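Local atomic coordinates of 6-phosphogluconate dehydratase (Shewanella oneidensis, PDB entry 2GP4), a protein that catalyses the dehydration of 6-phosphogluconate to 2-keto-3-deoxy-6-phosphogluconate, a step of the Entner-Doudoroff pathway, and is modelled here without its iron-sulfur cluster. Residues A[319-324]-A[541-546]; A[325-330]-A[341-346]; A[313-318]-A[438-443]. One frame throughout, in Å; residues are numbered along the deposited sequence.

Contact 1 of 3, residues A[319-324]-A[541-546]; sequences GSTNLT and AAIHLT
His544 and Thr321 carry this contact, with Ile543 beside them. The imidazole edge faces the turn leading into helix 322-333, and CE1 sits 3.6 Å from Thr321 O. Each ring nitrogen reaches the 319-324 segment through a water lying in the ring plane. Water 1 is 2.9 Å from His544 NE2, and the same water is 2.6 Å from Thr321 OG1 and donates to Asn322 OD1. Asn322 OD1 is also bonded to Arg531, so this oxygen has two partners. Water 2, at 3.2 Å from His544 ND1, donates to Thr324 OG1 over 2.9 Å.

Thr324 OG1 in turn donates to Thr321 O at 2.6 Å, tilted 23° from the carbonyl plane; with chi1 at 63°, the hydroxyl lies where it can reach back to that carbonyl. A valine here would keep the bulk but probably leave Thr321 O without this donor and water 2 without its acceptor, with the bridge to His544 ND1 weakened. Next to the ring, Thr321 and Ile543 meet tip to tip, OG1 to CD1 at 3.7 Å.

The turn itself is braced by a capping bond from Asn322 N to Ser320 OG. His544 stands at a corner in the strand, and the whole is a buried, water-mediated junction between a helix start in the N-terminal family region and the mixed sheet of the C-terminal one.

Contact 2 of 3, residues A[325-330]-A[341-346]; sequences MHIVAA and DDFSEL
Just beside Phe343, whose ring meets Val328 across the contact, Asp342 OD2 is gripped by two groups: a salt bridge from Arg35 and a hydrogen bond from the backbone N of Asn339, where helix 340-347 starts. The other oxygen of this buried carboxylate, OD1, pairs with Arg31, which also bridges to Glu345 one turn on.

The contact proper is apolar. Phe343 leaves its helix toward helix 322-333 and spans about half of the gap between the two backbones, which are 10.1 Å apart from Val328 CA to Phe343 CA. Val328 CG2 comes in at the ring edge, near its plane, 3.6 Å from Phe343 CE2, while the same methyl lies 4.1 Å from Phe343 CZ. The Val328 rotamer explains this choice of branch: CG1 is anti to the backbone N (chi1 170°), and CG2 is the methyl left facing the ring. Ile327 adds a looser touch, its CG2 approaching Phe343 CZ obliquely at 4.2 Å.

Around this pair, Ile311 of helix 304-316 packs on both Ile327 and Phe343, so three helices share the apolar patch. Between these segments, then, the contact is van der Waals packing of buried apolar groups, the ring edge against Val328 with Ile327 touching obliquely; the salt bridges of Asp342 and Glu345 tie helix 340-347 to helix 23-51, and Asp341 pairs with Arg449 of strand 448-453.

Contact 3 of 3, residues A[313-318]-A[438-443]; sequences ALLATG and GGLKLL
No aromatic ring or other flat side chain takes part where Leu315 meets Gly438 and Leu440; the contact is aliphatic packing against a glycine backbone. Leu315 O comes within 4.1 Å of Gly438 CA. Gly438 lies so close to the Leu315 side chain that a CB there would clash with CD2, and the lack of one lets the two backbones approach.

The apolar half is built by Leu315 CD2, which packs 3.8 Å from Leu440 CB and 4.1 Å from Leu440 CD1. The two side chains cross at about a right angle. With chi1 at -69°, Leu315 carries CG beside its own backbone N, and the CD2 branch is the one that reaches the strand. Leu440 also packs on Phe343 of helix 340-347 and on Val451 of the adjacent strand 448-453.

Helix 304-316 ends here in a Schellman motif at Gly318, and Thr317 OG1 donates 2.7 Å to Ala313 O in the last turn. In this same turn, water 3 donates to Leu315 O at 2.5 Å and, across the contact, to Gly438 O at 2.7 Å. Two carbonyl oxygens cannot bond to each other, so a water giving both its hydrogens is what joins these two acceptors.

Overall arrangement
The three contact centres lie about 10 Å from one another, all in the buried middle of the chain. Helix 304-316 (contact 3) leads through Gly319, whose N probably bonds to Leu314 O, into helix 322-333, which contacts 1 and 2 share; helix 340-347 follows. Contacts 1 and 3 reach the same mixed sheet, at strands 541-546 and 440-445, and their segments alternate along the chain, whereas contact 2 is local and falls within the span of both. Ser344 links contacts 2 and 3 through probable bonds to Lys441 and Leu442. Together they seat three consecutive helices of the N-terminal family region against the C-terminal sheet.

Contact 1 of 3, residues A[319-324]-A[541-546]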
loop_
_atom_site.group_PDB
_atom_site.type_symbol
_atom_site.label_atom_id
_atom_site.label_comp_id
_atom_site.label_asym_id
_atom_site.label_seq_id
_atom_site.Cartn_x
_atom_site.Cartn_y
_atom_site.Cartn_z
ATOM N N GLY A 319 -1.727 -7.083 -3.277
ATOM C CA GLY A 319 -0.864 -5.915 -3.360
ATOM C C GLY A 319 0.253 -5.900 -2.338
ATOM O O GLY A 319 0.286 -6.718 -1.419
ATOM N N SER A 320 1.161 -4.947 -2.509
ATOM C CA SER A 320 2.364 -4.841 -1.700
ATOM C C SER A 320 2.068 -4.633 -0.218
ATOM O O SER A 320 1.139 -3.906 0.139
ATOM C CB SER A 320 3.232 -3.694 -2.224
ATOM O OG SER A 320 4.423 -3.586 -1.472
ATOM N N THR A 321 2.872 -5.267 0.639
ATOM C CA THR A 321 2.763 -5.076 2.083
ATOM C C THR A 321 3.266 -3.703 2.492
ATOM O O THR A 321 3.067 -3.284 3.629
ATOM C CB THR A 321 3.517 -6.143 2.887
ATOM O OG1 THR A 321 4.869 -6.239 2.421
ATOM C CG2 THR A 321 2.837 -7.483 2.759
ATOM N N ASN A 322 3.910 -3.005 1.561
ATOM C CA ASN A 322 4.279 -1.604 1.771
ATOM C C ASN A 322 3.050 -0.710 1.901
ATOM O O ASN A 322 3.044 0.238 2.687
ATOM C CB ASN A 322 5.190 -1.099 0.648
ATOM C CG ASN A 322 6.577 -1.729 0.688
ATOM O OD1 ASN A 322 7.050 -2.175 1.741
ATOM N ND2 ASN A 322 7.245 -1.753 -0.462
ATOM N N LEU A 323 2.005 -1.033 1.143
ATOM C CA LEU A 323 0.784 -0.228 1.147
ATOM C C LEU A 323 0.027 -0.287 2.460
ATOM O O LEU A 323 -0.824 0.559 2.715
ATOM C CB LEU A 323 -0.143 -0.606 -0.006
ATOM C CG LEU A 323 -0.208 0.393 -1.160
ATOM C CD1 LEU A 323 0.747 -0.001 -2.264
ATOM C CD2 LEU A 323 -1.635 0.449 -1.690
ATOM N N THR A 324 0.332 -1.277 3.293
ATOM C CA THR A 324 -0.285 -1.362 4.610
ATOM C C THR A 324 0.124 -0.152 5.453
ATOM O O THR A 324 -0.702 0.420 6.155
ATOM C CB THR A 324 0.058 -2.689 5.349
ATOM O OG1 THR A 324 1.466 -2.763 5.590
ATOM C CG2 THR A 324 -0.385 -3.908 4.536
ATOM N N ALA A 541 8.006 -15.255 6.407
ATOM C CA ALA A 541 8.761 -14.071 6.809
ATOM C C ALA A 541 7.952 -13.174 7.746
ATOM O O ALA A 541 6.922 -12.628 7.356
ATOM C CB ALA A 541 9.215 -13.299 5.580
ATOM N N ALA A 542 8.412 -13.046 8.987
ATOM C CA ALA A 542 7.838 -12.084 9.919
ATOM C C ALA A 542 8.520 -10.742 9.697
ATOM O O ALA A 542 9.719 -10.613 9.921
ATOM C CB ALA A 542 8.008 -12.552 11.342
ATOM N N ILE A 543 7.752 -9.758 9.230
ATOM C CA ILE A 543 8.296 -8.462 8.797
ATOM C C ILE A 543 7.666 -7.291 9.560
ATOM O O ILE A 543 6.605 -7.444 10.172
ATOM C CB ILE A 543 8.126 -8.240 7.258
ATOM C CG1 ILE A 543 6.645 -8.234 6.853
ATOM C CG2 ILE A 543 8.901 -9.288 6.463
ATOM C CD1 ILE A 543 6.378 -7.727 5.442
ATOM N N HIS A 544 8.314 -6.123 9.510
ATOM C CA HIS A 544 7.834 -4.923 10.219
ATOM C C HIS A 544 7.806 -5.120 11.745
ATOM O O HIS A 544 7.095 -4.400 12.453
ATOM C CB HIS A 544 6.437 -4.491 9.712
ATOM C CG HIS A 544 6.362 -4.279 8.231
ATOM N ND1 HIS A 544 5.289 -3.669 7.623
ATOM C CD2 HIS A 544 7.226 -4.597 7.236
ATOM C CE1 HIS A 544 5.492 -3.621 6.318
ATOM N NE2 HIS A 544 6.661 -4.177 6.057
ATOM N N LEU A 545 8.585 -6.086 12.240
ATOM C CA LEU A 545 8.677 -6.354 13.679
ATOM C C LEU A 545 8.867 -5.073 14.489
ATOM O O LEU A 545 9.702 -4.220 14.164
ATOM C CB LEU A 545 9.785 -7.367 14.009
ATOM C CG LEU A 545 9.855 -7.813 15.477
ATOM C CD1 LEU A 545 8.523 -8.389 15.972
ATOM C CD2 LEU A 545 10.982 -8.810 15.709
ATOM N N THR A 546 8.071 -4.966 15.545
ATOM C CA THR A 546 7.959 -3.763 16.337
ATOM C C THR A 546 7.750 -4.169 17.797
ATOM O O THR A 546 6.964 -5.089 18.078
ATOM C CB THR A 546 6.793 -2.887 15.818
ATOM O OG1 THR A 546 7.005 -2.596 14.428
ATOM C CG2 THR A 546 6.689 -1.568 16.591
HETATM O O HOH W 1 6.550 -4.398 3.171
HETATM O O HOH W 2 2.551 -2.237 8.265
#

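Contact 2 of 3, residues A[325-330]-A[341-346]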
loop_
_atom_site.group_PDB
_atom_site.type_symbol
_atom_site.label_atom_id
_atom_site.label_comp_id
_atom_site.label_asym_id
_atom_site.label_seq_id
_atom_site.Cartn_x
_atom_site.Cartn_y
_atom_site.Cartn_z
HETATM N N MSE A 325 1.393 0.241 5.363
HETATM C CA MSE A 325 1.895 1.411 6.085
HETATM C C MSE A 325 1.296 2.721 5.568
HETATM O O MSE A 325 0.929 3.600 6.354
HETATM C CB MSE A 325 3.423 1.478 6.010
HETATM C CG MSE A 325 4.157 0.565 6.970
HETATM SE SE MSE A 325 6.094 0.683 6.681
HETATM C CE MSE A 325 6.135 -0.093 4.882
ATOM N N HIS A 326 1.201 2.837 4.244
ATOM C CA HIS A 326 0.710 4.051 3.594
ATOM C C HIS A 326 -0.787 4.266 3.777
ATOM O O HIS A 326 -1.238 5.405 3.913
ATOM C CB HIS A 326 1.059 4.057 2.099
ATOM C CG HIS A 326 2.515 3.870 1.812
ATOM N ND1 HIS A 326 3.507 4.448 2.575
ATOM C CD2 HIS A 326 3.148 3.184 0.831
ATOM C CE1 HIS A 326 4.688 4.111 2.089
ATOM N NE2 HIS A 326 4.498 3.350 1.027
ATOM N N ILE A 327 -1.553 3.179 3.766
ATOM C CA ILE A 327 -2.995 3.249 4.016
ATOM C C ILE A 327 -3.234 3.767 5.431
ATOM O O ILE A 327 -4.095 4.616 5.648
ATOM C CB ILE A 327 -3.686 1.866 3.825
ATOM C CG1 ILE A 327 -3.699 1.461 2.342
ATOM C CG2 ILE A 327 -5.115 1.856 4.430
ATOM C CD1 ILE A 327 -4.318 0.083 2.072
ATOM N N VAL A 328 -2.455 3.255 6.381
ATOM C CA VAL A 328 -2.548 3.636 7.793
ATOM C C VAL A 328 -2.115 5.095 8.011
ATOM O O VAL A 328 -2.732 5.819 8.799
ATOM C CB VAL A 328 -1.721 2.661 8.687
ATOM C CG1 VAL A 328 -1.597 3.170 10.119
ATOM C CG2 VAL A 328 -2.345 1.291 8.676
ATOM N N ALA A 329 -1.066 5.517 7.305
ATOM C CA ALA A 329 -0.590 6.899 7.368
ATOM C C ALA A 329 -1.570 7.879 6.726
ATOM O O ALA A 329 -1.787 8.982 7.243
ATOM C CB ALA A 329 0.777 7.024 6.725
ATOM N N ALA A 330 -2.159 7.480 5.601
ATOM C CA ALA A 330 -3.156 8.320 4.928
ATOM C C ALA A 330 -4.391 8.475 5.803
ATOM O O ALA A 330 -4.878 9.586 5.993
ATOM C CB ALA A 330 -3.528 7.748 3.568
ATOM N N ASP A 341 -4.761 -5.518 13.433
ATOM C CA ASP A 341 -5.928 -6.361 13.707
ATOM C C ASP A 341 -6.988 -6.168 12.621
ATOM O O ASP A 341 -7.680 -7.117 12.250
ATOM C CB ASP A 341 -6.533 -6.047 15.070
ATOM C CG ASP A 341 -5.540 -6.192 16.202
ATOM O OD1 ASP A 341 -5.006 -5.160 16.654
ATOM O OD2 ASP A 341 -5.303 -7.329 16.654
ATOM N N ASP A 342 -7.116 -4.937 12.118
ATOM C CA ASP A 342 -8.023 -4.660 11.010
ATOM C C ASP A 342 -7.601 -5.424 9.760
ATOM O O ASP A 342 -8.422 -6.081 9.138
ATOM C CB ASP A 342 -8.100 -3.162 10.705
ATOM C CG ASP A 342 -8.469 -2.326 11.925
ATOM O OD1 ASP A 342 -9.240 -2.800 12.793
ATOM O OD2 ASP A 342 -7.982 -1.179 12.006
ATOM N N PHE A 343 -6.316 -5.345 9.411
ATOM C CA PHE A 343 -5.796 -5.971 8.192
ATOM C C PHE A 343 -5.942 -7.489 8.230
ATOM O O PHE A 343 -6.424 -8.099 7.272
ATOM C CB PHE A 343 -4.328 -5.590 7.964
ATOM C CG PHE A 343 -4.140 -4.231 7.351
ATOM C CD1 PHE A 343 -4.140 -4.069 5.969
ATOM C CD2 PHE A 343 -3.951 -3.114 8.153
ATOM C CE1 PHE A 343 -3.967 -2.816 5.398
ATOM C CE2 PHE A 343 -3.771 -1.857 7.589
ATOM C CZ PHE A 343 -3.780 -1.709 6.210
ATOM N N SER A 344 -5.529 -8.072 9.354
ATOM C CA SER A 344 -5.487 -9.515 9.552
ATOM C C SER A 344 -6.887 -10.126 9.541
ATOM O O SER A 344 -7.101 -11.181 8.942
ATOM C CB SER A 344 -4.764 -9.831 10.871
ATOM O OG SER A 344 -4.590 -11.217 11.071
ATOM N N GLU A 345 -7.838 -9.449 10.181
ATOM C CA GLU A 345 -9.215 -9.942 10.258
ATOM C C GLU A 345 -9.996 -9.718 8.961
ATOM O O GLU A 345 -10.856 -10.530 8.602
ATOM C CB GLU A 345 -9.940 -9.385 11.499
ATOM C CG GLU A 345 -9.400 -10.001 12.796
ATOM C CD GLU A 345 -9.766 -9.254 14.074
ATOM O OE1 GLU A 345 -10.634 -8.352 14.044
ATOM O OE2 GLU A 345 -9.175 -9.595 15.130
ATOM N N LEU A 346 -9.684 -8.638 8.251
ATOM C CA LEU A 346 -10.258 -8.403 6.927
ATOM C C LEU A 346 -9.754 -9.429 5.930
ATOM O O LEU A 346 -10.528 -9.937 5.110
ATOM C CB LEU A 346 -9.951 -6.995 6.417
ATOM C CG LEU A 346 -10.782 -5.868 7.032
ATOM C CD1 LEU A 346 -10.223 -4.522 6.647
ATOM C CD2 LEU A 346 -12.260 -5.982 6.645
#

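Contact 3 of 3, residues A[313-318]-A[438-443]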
loop_
_atom_site.group_PDB
_atom_site.type_symbol
_atom_site.label_atom_id
_atom_site.label_comp_id
_atom_site.label_asym_id
_atom_site.label_seq_id
_atom_site.Cartn_x
_atom_site.Cartn_y
_atom_site.Cartn_z
ATOM N N ALA A 313 -9.427 -4.081 -1.388
ATOM C CA ALA A 313 -8.913 -4.079 -2.756
ATOM C C ALA A 313 -7.426 -4.419 -2.784
ATOM O O ALA A 313 -6.970 -5.152 -3.661
ATOM C CB ALA A 313 -9.147 -2.743 -3.404
ATOM N N LEU A 314 -6.681 -3.866 -1.828
ATOM C CA LEU A 314 -5.290 -4.249 -1.604
ATOM C C LEU A 314 -5.159 -5.753 -1.358
ATOM O O LEU A 314 -4.249 -6.392 -1.886
ATOM C CB LEU A 314 -4.716 -3.459 -0.426
ATOM C CG LEU A 314 -3.231 -3.517 -0.043
ATOM C CD1 LEU A 314 -2.904 -4.703 0.867
ATOM C CD2 LEU A 314 -2.321 -3.475 -1.266
ATOM N N LEU A 315 -6.082 -6.309 -0.573
ATOM C CA LEU A 315 -6.083 -7.738 -0.251
ATOM C C LEU A 315 -6.532 -8.619 -1.422
ATOM O O LEU A 315 -5.910 -9.644 -1.700
ATOM C CB LEU A 315 -6.931 -8.012 0.998
ATOM C CG LEU A 315 -6.397 -7.493 2.343
ATOM C CD1 LEU A 315 -7.520 -7.358 3.362
ATOM C CD2 LEU A 315 -5.273 -8.382 2.887
ATOM N N ALA A 316 -7.601 -8.216 -2.110
ATOM C CA ALA A 316 -8.126 -8.970 -3.255
ATOM C C ALA A 316 -7.187 -8.977 -4.469
ATOM O O ALA A 316 -7.280 -9.868 -5.327
ATOM C CB ALA A 316 -9.526 -8.462 -3.654
ATOM N N THR A 317 -6.290 -7.995 -4.541
ATOM C CA THR A 317 -5.367 -7.898 -5.667
ATOM C C THR A 317 -3.962 -8.418 -5.362
ATOM O O THR A 317 -3.101 -8.410 -6.231
ATOM C CB THR A 317 -5.257 -6.449 -6.203
ATOM O OG1 THR A 317 -4.788 -5.591 -5.160
ATOM C CG2 THR A 317 -6.609 -5.949 -6.739
ATOM N N GLY A 318 -3.735 -8.862 -4.128
ATOM C CA GLY A 318 -2.420 -9.356 -3.702
ATOM C C GLY A 318 -1.356 -8.278 -3.727
ATOM O O GLY A 318 -0.222 -8.521 -4.135
ATOM N N GLY A 438 -6.939 -13.189 1.916
ATOM C CA GLY A 438 -5.868 -12.303 1.472
ATOM C C GLY A 438 -4.458 -12.652 1.927
ATOM O O GLY A 438 -3.489 -12.004 1.516
ATOM N N GLY A 439 -4.331 -13.659 2.785
ATOM C CA GLY A 439 -3.019 -14.122 3.243
ATOM C C GLY A 439 -2.206 -13.164 4.106
ATOM O O GLY A 439 -1.014 -13.392 4.312
ATOM N N LEU A 440 -2.828 -12.096 4.605
ATOM C CA LEU A 440 -2.134 -11.144 5.476
ATOM C C LEU A 440 -2.471 -11.413 6.940
ATOM O O LEU A 440 -3.587 -11.142 7.374
ATOM C CB LEU A 440 -2.520 -9.707 5.128
ATOM C CG LEU A 440 -1.479 -8.579 5.042
ATOM C CD1 LEU A 440 -2.174 -7.243 5.245
ATOM C CD2 LEU A 440 -0.309 -8.726 6.012
ATOM N N LYS A 441 -1.513 -11.943 7.695
ATOM C CA LYS A 441 -1.751 -12.282 9.104
ATOM C C LYS A 441 -0.902 -11.492 10.097
ATOM O O LYS A 441 0.267 -11.180 9.842
ATOM C CB LYS A 441 -1.562 -13.788 9.356
ATOM C CG LYS A 441 -2.564 -14.716 8.633
ATOM C CD LYS A 441 -4.007 -14.197 8.656
ATOM C CE LYS A 441 -4.643 -14.333 10.028
ATOM N NZ LYS A 441 -5.989 -13.719 10.046
ATOM N N LEU A 442 -1.505 -11.186 11.241
ATOM C CA LEU A 442 -0.796 -10.573 12.354
ATOM C C LEU A 442 -0.077 -11.637 13.181
ATOM O O LEU A 442 -0.625 -12.709 13.441
ATOM C CB LEU A 442 -1.788 -9.795 13.231
ATOM C CG LEU A 442 -1.354 -9.240 14.589
ATOM C CD1 LEU A 442 -0.289 -8.143 14.469
ATOM C CD2 LEU A 442 -2.574 -8.729 15.310
ATOM N N LEU A 443 1.150 -11.341 13.589
ATOM C CA LEU A 443 1.868 -12.207 14.521
ATOM C C LEU A 443 2.104 -11.463 15.836
ATOM O O LEU A 443 2.556 -10.314 15.828
ATOM C CB LEU A 443 3.185 -12.709 13.915
ATOM C CG LEU A 443 3.104 -13.505 12.600
ATOM C CD1 LEU A 443 4.467 -13.614 11.941
ATOM C CD2 LEU A 443 2.482 -14.898 12.775
HETATM O O HOH W 3 -3.750 -10.231 -0.509
#